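Local coordinates for protein glutamate racemase (Campylobacter jejuni, PDB 3UHF) that belongs to the Asp/Glu/hydantoin racemase family of two-lobed alpha/beta enzymes and holds D-glutamic acid in a pocket of its fold, at residues A[181-184]-A[185-189]; A[212-215]-A[216-220]. One frame throughout, in Å; residues are numbered along the deposited sequence.

Interaction 1 of 2, residues A[181-184]-A[185-189]; sequences DFLQ and SAMEY
Q184 and E188 join their side chains one turn apart on a helix, and the glutamine chain can be traced outward to see how. From CB, the chain leaves with CG anti to the backbone N, then bends at chi2 (71°), which turns the amide along the helix toward its C-terminal end. CG lies 3.6 Å from E188 OE2, so the methylene already runs beside the carboxylate. CD carries the two diverging tips. Its OE1 faces M187, 3.6 Å from the terminal methyl CE, a polar-to-methyl packing contact in which the two side chains cross at about a right angle. NE2 goes to the glutamate, giving E188 OE2 a hydrogen bond of 2.8 Å with an almost straight N-H...O angle of 174°.

That bond is an i to i+4 bridge on a partly exposed flank of helix 181-191, where Q184 also touches Y217 of helix 211-218. Along the backbone, S185 N, A186 N, M187 N and E188 N each bond to the carbonyl four residues back. The oxygen E188 OE2 lies in the amide plane of Q184, whereas NE2 comes from above the carboxylate, the two planes being 87° apart. E188 extends beyond CG, and its CG sits 3.3 Å from Q184 O, so backbone and side chain of Q184 both meet it. On the inward side, M187 folds at chi3 and brings CE to 3.9 Å from Q184 CA and 4.5 Å from L183 CG. L183 and A186 both touch M172 of helix 169-174, and A186 and M187 touch F169.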
loop_
_atom_site.group_PDB
_atom_site.type_symbol
_atom_site.label_atom_id
_atom_site.label_comp_id
_atom_site.label_asym_id
_atom_site.label_seq_id
_atom_site.Cartn_x
_atom_site.Cartn_y
_atom_site.Cartn_z
ATOM N N ASP A 181 -22.100 7.327 -11.202
ATOM C CA ASP A 181 -22.225 8.782 -11.245
ATOM C C ASP A 181 -21.611 9.491 -10.038
ATOM O O ASP A 181 -21.031 10.563 -10.171
ATOM C CB ASP A 181 -23.703 9.188 -11.345
ATOM C CG ASP A 181 -24.330 8.865 -12.698
ATOM O OD1 ASP A 181 -23.589 8.561 -13.644
ATOM O OD2 ASP A 181 -25.579 8.935 -12.799
ATOM N N PHE A 182 -21.767 8.899 -8.860
ATOM C CA PHE A 182 -21.281 9.520 -7.635
ATOM C C PHE A 182 -19.754 9.505 -7.654
ATOM O O PHE A 182 -19.105 10.506 -7.370
ATOM C CB PHE A 182 -21.837 8.778 -6.412
ATOM C CG PHE A 182 -21.509 9.422 -5.085
ATOM C CD1 PHE A 182 -21.120 10.750 -5.002
ATOM C CD2 PHE A 182 -21.591 8.682 -3.918
ATOM C CE1 PHE A 182 -20.820 11.331 -3.772
ATOM C CE2 PHE A 182 -21.300 9.258 -2.677
ATOM C CZ PHE A 182 -20.914 10.582 -2.610
ATOM N N LEU A 183 -19.167 8.375 -8.026
ATOM C CA LEU A 183 -17.710 8.342 -8.145
ATOM C C LEU A 183 -17.212 9.301 -9.240
ATOM O O LEU A 183 -16.178 9.954 -9.084
ATOM C CB LEU A 183 -17.213 6.918 -8.388
ATOM C CG LEU A 183 -15.688 6.778 -8.455
ATOM C CD1 LEU A 183 -15.064 6.997 -7.067
ATOM C CD2 LEU A 183 -15.325 5.416 -8.995
ATOM N N GLN A 184 -17.943 9.395 -10.346
ATOM C CA GLN A 184 -17.562 10.324 -11.407
ATOM C C GLN A 184 -17.515 11.741 -10.847
ATOM O O GLN A 184 -16.623 12.519 -11.177
ATOM C CB GLN A 184 -18.556 10.259 -12.568
ATOM C CG GLN A 184 -18.345 11.336 -13.631
ATOM C CD GLN A 184 -17.091 11.097 -14.462
ATOM O OE1 GLN A 184 -16.572 9.979 -14.522
ATOM N NE2 GLN A 184 -16.596 12.151 -15.103
ATOM N N SER A 185 -18.480 12.076 -9.995
ATOM C CA SER A 185 -18.530 13.412 -9.404
ATOM C C SER A 185 -17.350 13.678 -8.466
ATOM O O SER A 185 -16.838 14.797 -8.400
ATOM C CB SER A 185 -19.854 13.620 -8.666
ATOM O OG SER A 185 -20.944 13.560 -9.571
ATOM N N ALA A 186 -16.919 12.652 -7.741
ATOM C CA ALA A 186 -15.751 12.779 -6.870
ATOM C C ALA A 186 -14.491 13.013 -7.706
ATOM O O ALA A 186 -13.640 13.837 -7.371
ATOM C CB ALA A 186 -15.581 11.534 -6.042
ATOM N N MET A 187 -14.375 12.267 -8.790
ATOM C CA MET A 187 -13.226 12.430 -9.674
ATOM C C MET A 187 -13.206 13.832 -10.280
ATOM O O MET A 187 -12.144 14.470 -10.351
ATOM C CB MET A 187 -13.205 11.341 -10.743
ATOM C CG MET A 187 -12.903 9.980 -10.155
ATOM S SD MET A 187 -12.559 8.694 -11.390
ATOM C CE MET A 187 -14.147 8.604 -12.220
ATOM N N GLU A 188 -14.373 14.330 -10.679
ATOM C CA GLU A 188 -14.452 15.671 -11.242
ATOM C C GLU A 188 -14.092 16.707 -10.191
ATOM O O GLU A 188 -13.430 17.704 -10.488
ATOM C CB GLU A 188 -15.829 15.941 -11.850
ATOM C CG GLU A 188 -16.085 15.111 -13.099
ATOM C CD GLU A 188 -17.500 15.241 -13.637
ATOM O OE1 GLU A 188 -18.356 15.878 -12.975
ATOM O OE2 GLU A 188 -17.758 14.690 -14.728
ATOM N N TYR A 189 -14.505 16.448 -8.953
ATOM C CA TYR A 189 -14.204 17.340 -7.848
ATOM C C TYR A 189 -12.701 17.452 -7.623
ATOM O O TYR A 189 -12.165 18.558 -7.540
ATOM C CB TYR A 189 -14.892 16.848 -6.573
ATOM C CG TYR A 189 -14.515 17.600 -5.312
ATOM C CD1 TYR A 189 -15.072 18.839 -5.024
ATOM C CD2 TYR A 189 -13.628 17.047 -4.392
ATOM C CE1 TYR A 189 -14.743 19.521 -3.861
ATOM C CE2 TYR A 189 -13.292 17.722 -3.225
ATOM C CZ TYR A 189 -13.854 18.958 -2.967
ATOM O OH TYR A 189 -13.528 19.629 -1.811
#

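Interaction 2 of 2, residues A[212-215]-A[216-220]; sequences RSLS and KYFGD
Matching first torsions (chi1 -72° and -76°) run the side chains of L214 and F218 alongside each other, the i to i+4 spacing having put both on one side of the helix. In each, CG sits beside the backbone N and anti to the carbonyl carbon. Their ends meet loosely, L214 CD2 lying 4.4 Å from F218 CE2. Nearer the backbone the fit is closer: F218 CD2 comes within 3.4 Å of L214 O, which lies oblique to the ring. The same carbonyl accepts the hydrogen bond from F218 N at 3.0 Å, so the ring is held close to the oxygen that its own backbone N-H uses. The adjacent Y217 turns its CG anti to the backbone N instead, and its ring brings CD2 over the centre of the F218 ring, 3.8 Å above the plane.

The polar side of the contact is at the helix end. S215 O receives G219 N at 2.8 Å, the last backbone bond of the i to i+4 series here, and G219 then leaves helical geometry with a positive phi. S215 also has OG anti to its own N (chi1 -175°), and from there the hydroxyl donates to a water at 2.6 Å from OG. That water donates in turn to G219 O, 2.8 Å away, giving S215 a second, solvent-mediated link to the glycine.

Beyond the segments, L214 packs on L200 and L202 of strand 199-202, while F218 reaches L200, L136 and the ring of F191. One apolar face laid on the sheet and a glycine ending the helix before the next strand fit the helical connection of a beta-alpha-beta unit, here strand 199-202, helix 211-218 and strand 223-226 of a parallel alpha/beta lobe.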
loop_
_atom_site.group_PDB
_atom_site.type_symbol
_atom_site.label_atom_id
_atom_site.label_comp_id
_atom_site.label_asym_id
_atom_site.label_seq_id
_atom_site.Cartn_x
_atom_site.Cartn_y
_atom_site.Cartn_z
ATOM N N ARG A 212 -9.967 0.830 -12.497
ATOM C CA ARG A 212 -10.675 0.794 -13.772
ATOM C C ARG A 212 -11.361 2.132 -14.042
ATOM O O ARG A 212 -11.296 2.669 -15.150
ATOM C CB ARG A 212 -11.691 -0.348 -13.804
ATOM C CG ARG A 212 -12.430 -0.482 -15.129
ATOM C CD ARG A 212 -13.460 -1.605 -15.095
ATOM N NE ARG A 212 -14.526 -1.332 -14.135
ATOM C CZ ARG A 212 -14.604 -1.874 -12.922
ATOM N NH1 ARG A 212 -15.610 -1.557 -12.118
ATOM N NH2 ARG A 212 -13.678 -2.733 -12.513
ATOM N N SER A 213 -12.006 2.676 -13.015
ATOM C CA SER A 213 -12.679 3.959 -13.142
ATOM C C SER A 213 -11.702 5.116 -13.351
ATOM O O SER A 213 -11.965 6.010 -14.153
ATOM C CB SER A 213 -13.568 4.216 -11.918
ATOM O OG SER A 213 -14.722 3.400 -11.983
ATOM N N LEU A 214 -10.589 5.104 -12.626
ATOM C CA LEU A 214 -9.568 6.145 -12.794
ATOM C C LEU A 214 -8.977 6.107 -14.201
ATOM O O LEU A 214 -8.767 7.145 -14.829
ATOM C CB LEU A 214 -8.469 6.020 -11.730
ATOM C CG LEU A 214 -8.859 6.429 -10.306
ATOM C CD1 LEU A 214 -7.831 5.936 -9.289
ATOM C CD2 LEU A 214 -8.986 7.935 -10.233
ATOM N N SER A 215 -8.731 4.902 -14.700
ATOM C CA SER A 215 -8.151 4.742 -16.036
ATOM C C SER A 215 -9.119 5.235 -17.107
ATOM O O SER A 215 -8.718 5.898 -18.060
ATOM C CB SER A 215 -7.749 3.288 -16.273
ATOM O OG SER A 215 -7.081 3.146 -17.510
ATOM N N LYS A 216 -10.406 4.933 -16.937
ATOM C CA LYS A 216 -11.416 5.410 -17.870
ATOM C C LYS A 216 -11.520 6.934 -17.818
ATOM O O LYS A 216 -11.674 7.584 -18.850
ATOM C CB LYS A 216 -12.770 4.755 -17.590
ATOM C CG LYS A 216 -13.886 5.201 -18.511
ATOM C CD LYS A 216 -15.209 4.543 -18.125
ATOM C CE LYS A 216 -16.376 5.106 -18.929
ATOM N NZ LYS A 216 -16.184 4.917 -20.394
ATOM N N TYR A 217 -11.398 7.498 -16.621
ATOM C CA TYR A 217 -11.456 8.953 -16.448
ATOM C C TYR A 217 -10.310 9.644 -17.187
ATOM O O TYR A 217 -10.523 10.606 -17.927
ATOM C CB TYR A 217 -11.413 9.338 -14.956
ATOM C CG TYR A 217 -11.557 10.834 -14.723
ATOM C CD1 TYR A 217 -12.809 11.434 -14.694
ATOM C CD2 TYR A 217 -10.437 11.650 -14.568
ATOM C CE1 TYR A 217 -12.949 12.795 -14.500
ATOM C CE2 TYR A 217 -10.567 13.021 -14.378
ATOM C CZ TYR A 217 -11.829 13.584 -14.343
ATOM O OH TYR A 217 -11.977 14.937 -14.157
ATOM N N PHE A 218 -9.095 9.146 -16.994
ATOM C CA PHE A 218 -7.920 9.813 -17.558
ATOM C C PHE A 218 -7.612 9.419 -19.004
ATOM O O PHE A 218 -7.049 10.214 -19.763
ATOM C CB PHE A 218 -6.704 9.604 -16.660
ATOM C CG PHE A 218 -6.718 10.451 -15.411
ATOM C CD1 PHE A 218 -6.597 11.833 -15.497
ATOM C CD2 PHE A 218 -6.836 9.866 -14.153
ATOM C CE1 PHE A 218 -6.583 12.616 -14.348
ATOM C CE2 PHE A 218 -6.831 10.638 -13.007
ATOM C CZ PHE A 218 -6.707 12.017 -13.103
ATOM N N GLY A 219 -7.985 8.203 -19.387
ATOM C CA GLY A 219 -7.734 7.737 -20.743
ATOM C C GLY A 219 -6.431 6.964 -20.855
ATOM O O GLY A 219 -5.679 6.847 -19.890
ATOM N N ASP A 220 -6.148 6.450 -22.047
ATOM C CA ASP A 220 -5.067 5.476 -22.205
ATOM C C ASP A 220 -3.658 6.068 -22.206
ATOM O O ASP A 220 -2.682 5.333 -22.330
ATOM C CB ASP A 220 -5.288 4.614 -23.455
ATOM C CG ASP A 220 -5.569 5.443 -24.693
ATOM O OD1 ASP A 220 -5.293 6.661 -24.673
ATOM O OD2 ASP A 220 -6.061 4.874 -25.692
HETATM O O HOH W 1 -5.308 5.044 -17.841
#

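How the interactions relate
Along the chain, interaction 1 (helix 181-191) closes before interaction 2 (helix 211-218 and the turn after it) opens, with strand 199-202 lying between them. Their centres are 12 Å apart, and the helices pack directly: L183 CD2 lies 3.6 Å from S213 CB, while M187 SD is 3.8 Å from both L214 CD2 and Y217 CB. M187 is therefore shared packing, meeting a residue from each of the two segments, 212-215 and 216-220. Helix 211-218 rests on the four-stranded parallel sheet through L214 and F218, and helix 181-191 packs against helix 211-218 through L183, Q184 and M187. Both belong to one lobe, with the side chain of L214 about 13 Å from the bound D-glutamic acid.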